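Local coordinates for protein hyaluronidase-phage associated (Streptococcus pyogenes, PDB 2WB3) that probably cleaves hyaluronan by a lyase (eliminative) reaction as part of a phage tail fibre built around a triple-stranded beta-helix, at residues S89-R97 and K105-D113. Sequence-based numbering, arbitrary orientation.
Sequences SGTAGKMLR and KFYVGPDGD
A classic beta bulge marks the open end of the antiparallel hairpin formed by strands 96-100 and 103-108, with M95 and L96 both set against V108. The evidence is a shared acceptor: V108 O takes M95 N at 2.8 Å, nearly in line with its C=O (163°) although the N-H itself is bent (131°), and also a weak, straighter bond from L96 N. In return V108 N donates to L96 O at 2.8 Å, and Y107 CA adds a CA-H...O contact to that same oxygen.

On one face of the sheet L96 CB meets V108 CB at 4.2 Å. With CG anti to the backbone N (chi1 165°), the L96 side chain is carried over toward F106, whose ring edge is met by CD2, 4.2 Å from CE2. R97 and Y107, a non-hydrogen-bonded pair, point to the other face; R97 NE is salt-bridged to D104, just before K105.

Beyond the bulge P110, first inner residue of a type I turn (G109-G112), lays its ring along three successive carbonyls: CB is 3.4 Å from T91 O, CG 3.5 Å from A92 O and CD 3.5 Å from G93 O. M95 CG packs on P110 CA at 3.8 Å.

Past that turn strand 114-116 flanks 103-108, while L96 and R97 pair in parallel with a strand of a second subunit; I98 of a third subunit packs on M95 and L96.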
loop_
_atom_site.group_PDB
_atom_site.type_symbol
_atom_site.label_atom_id
_atom_site.label_comp_id
_atom_site.label_asym_id
_atom_site.label_seq_id
_atom_site.Cartn_x
_atom_site.Cartn_y
_atom_site.Cartn_z
ATOM N N SER A 89 -18.764 10.382 22.401
ATOM C CA SER A 89 -20.207 10.656 22.515
ATOM C C SER A 89 -20.977 9.807 23.539
ATOM O O SER A 89 -22.059 10.213 23.982
ATOM C CB SER A 89 -20.888 10.675 21.147
ATOM O OG SER A 89 -20.606 9.524 20.393
ATOM N N GLY A 90 -20.418 8.669 23.963
ATOM C CA GLY A 90 -21.063 7.794 24.940
ATOM C C GLY A 90 -21.676 6.536 24.272
ATOM O O GLY A 90 -22.435 6.648 23.280
ATOM N N THR A 91 -21.372 5.369 24.809
ATOM C CA THR A 91 -21.897 4.124 24.259
ATOM C C THR A 91 -22.668 3.329 25.296
ATOM O O THR A 91 -22.357 3.358 26.506
ATOM C CB THR A 91 -20.765 3.255 23.631
ATOM O OG1 THR A 91 -21.365 2.126 22.937
ATOM C CG2 THR A 91 -19.808 2.783 24.705
ATOM N N ALA A 92 -23.659 2.574 24.830
ATOM C CA ALA A 92 -24.333 1.627 25.693
ATOM C C ALA A 92 -23.618 0.268 25.643
ATOM O O ALA A 92 -23.898 -0.582 26.440
ATOM C CB ALA A 92 -25.799 1.480 25.261
ATOM N N GLY A 93 -22.677 0.048 24.737
ATOM C CA GLY A 93 -22.067 -1.308 24.667
ATOM C C GLY A 93 -20.973 -1.520 25.691
ATOM O O GLY A 93 -20.447 -0.548 26.284
ATOM N N LYS A 94 -20.605 -2.782 25.881
ATOM C CA LYS A 94 -19.538 -3.180 26.796
ATOM C C LYS A 94 -18.213 -2.615 26.291
ATOM O O LYS A 94 -17.923 -2.673 25.113
ATOM C CB LYS A 94 -19.497 -4.721 26.886
ATOM C CG LYS A 94 -20.784 -5.322 27.508
ATOM C CD LYS A 94 -21.142 -6.689 26.893
ATOM C CE LYS A 94 -22.646 -7.092 27.093
ATOM N NZ LYS A 94 -23.518 -7.067 25.857
ATOM N N MET A 95 -17.411 -2.043 27.169
ATOM C CA MET A 95 -16.151 -1.451 26.720
ATOM C C MET A 95 -15.079 -2.547 26.395
ATOM O O MET A 95 -14.249 -2.379 25.486
ATOM C CB MET A 95 -15.647 -0.484 27.791
ATOM C CG MET A 95 -16.691 0.571 28.238
ATOM S SD MET A 95 -17.331 1.526 26.853
ATOM C CE MET A 95 -15.913 2.459 26.430
ATOM N N LEU A 96 -15.122 -3.646 27.145
ATOM C CA LEU A 96 -14.209 -4.782 26.975
ATOM C C LEU A 96 -15.065 -6.035 27.199
ATOM O O LEU A 96 -15.712 -6.193 28.260
ATOM C CB LEU A 96 -13.014 -4.716 27.971
ATOM C CG LEU A 96 -12.215 -6.038 28.109
ATOM C CD1 LEU A 96 -11.591 -6.354 26.749
ATOM C CD2 LEU A 96 -11.165 -5.991 29.227
ATOM N N ARG A 97 -15.152 -6.880 26.179
ATOM C CA ARG A 97 -15.934 -8.084 26.288
ATOM C C ARG A 97 -15.090 -9.294 25.925
ATOM O O ARG A 97 -14.606 -9.384 24.827
ATOM C CB ARG A 97 -17.126 -8.006 25.344
ATOM C CG ARG A 97 -18.058 -9.204 25.458
ATOM C CD ARG A 97 -19.383 -8.896 24.757
ATOM N NE ARG A 97 -20.235 -10.061 24.695
ATOM C CZ ARG A 97 -21.252 -10.219 23.836
ATOM N NH1 ARG A 97 -21.569 -9.270 22.941
ATOM N NH2 ARG A 97 -21.961 -11.345 23.868
ATOM N N LYS A 105 -16.987 -14.583 29.284
ATOM C CA LYS A 105 -16.193 -14.975 30.414
ATOM C C LYS A 105 -15.857 -13.800 31.330
ATOM O O LYS A 105 -15.746 -13.948 32.534
ATOM C CB LYS A 105 -14.897 -15.617 29.907
ATOM C CG LYS A 105 -15.107 -16.854 29.058
ATOM C CD LYS A 105 -15.810 -17.874 29.881
ATOM C CE LYS A 105 -15.736 -19.271 29.294
ATOM N NZ LYS A 105 -16.335 -20.253 30.229
ATOM N N PHE A 106 -15.655 -12.625 30.751
ATOM C CA PHE A 106 -15.310 -11.444 31.527
ATOM C C PHE A 106 -15.734 -10.252 30.716
ATOM O O PHE A 106 -15.533 -10.240 29.512
ATOM C CB PHE A 106 -13.771 -11.387 31.719
ATOM C CG PHE A 106 -13.291 -10.197 32.528
ATOM C CD1 PHE A 106 -13.098 -10.303 33.891
ATOM C CD2 PHE A 106 -12.986 -8.990 31.922
ATOM C CE1 PHE A 106 -12.669 -9.218 34.627
ATOM C CE2 PHE A 106 -12.548 -7.879 32.677
ATOM C CZ PHE A 106 -12.385 -8.021 34.032
ATOM N N TYR A 107 -16.288 -9.230 31.343
ATOM C CA TYR A 107 -16.487 -7.971 30.643
ATOM C C TYR A 107 -16.384 -6.760 31.545
ATOM O O TYR A 107 -16.529 -6.857 32.768
ATOM C CB TYR A 107 -17.825 -7.971 29.891
ATOM C CG TYR A 107 -19.077 -7.989 30.738
ATOM C CD1 TYR A 107 -19.514 -6.835 31.430
ATOM C CD2 TYR A 107 -19.871 -9.141 30.802
ATOM C CE1 TYR A 107 -20.695 -6.847 32.168
ATOM C CE2 TYR A 107 -21.057 -9.157 31.543
ATOM C CZ TYR A 107 -21.457 -8.014 32.205
ATOM O OH TYR A 107 -22.607 -8.067 32.955
ATOM N N VAL A 108 -16.157 -5.610 30.924
ATOM C CA VAL A 108 -16.231 -4.329 31.587
ATOM C C VAL A 108 -17.351 -3.534 30.875
ATOM O O VAL A 108 -17.312 -3.317 29.677
ATOM C CB VAL A 108 -14.906 -3.582 31.491
ATOM C CG1 VAL A 108 -15.055 -2.149 32.041
ATOM C CG2 VAL A 108 -13.823 -4.337 32.284
ATOM N N GLY A 109 -18.389 -3.167 31.605
ATOM C CA GLY A 109 -19.488 -2.471 30.973
ATOM C C GLY A 109 -19.248 -0.994 30.841
ATOM O O GLY A 109 -18.227 -0.463 31.336
ATOM N N PRO A 110 -20.197 -0.302 30.188
ATOM C CA PRO A 110 -20.084 1.098 29.902
ATOM C C PRO A 110 -19.998 1.962 31.155
ATOM O O PRO A 110 -19.518 3.084 31.052
ATOM C CB PRO A 110 -21.364 1.405 29.097
ATOM C CG PRO A 110 -22.256 0.302 29.370
ATOM C CD PRO A 110 -21.411 -0.898 29.601
ATOM N N ASP A 111 -20.448 1.472 32.317
ATOM C CA ASP A 111 -20.306 2.214 33.586
ATOM C C ASP A 111 -19.079 1.819 34.346
ATOM O O ASP A 111 -18.814 2.340 35.409
ATOM C CB ASP A 111 -21.538 2.058 34.475
ATOM C CG ASP A 111 -22.754 2.652 33.824
ATOM O OD1 ASP A 111 -22.721 3.857 33.500
ATOM O OD2 ASP A 111 -23.689 1.896 33.541
ATOM N N GLY A 112 -18.308 0.907 33.789
ATOM C CA GLY A 112 -17.056 0.543 34.450
ATOM C C GLY A 112 -17.205 -0.613 35.399
ATOM O O GLY A 112 -16.229 -1.056 35.986
ATOM N N ASP A 113 -18.425 -1.115 35.543
ATOM C CA ASP A 113 -18.633 -2.369 36.251
ATOM C C ASP A 113 -17.966 -3.516 35.518
ATOM O O ASP A 113 -17.949 -3.554 34.290
ATOM C CB ASP A 113 -20.123 -2.654 36.401
ATOM C CG ASP A 113 -20.839 -2.647 35.094
ATOM O OD1 ASP A 113 -20.856 -1.590 34.427
ATOM O OD2 ASP A 113 -21.391 -3.693 34.698
#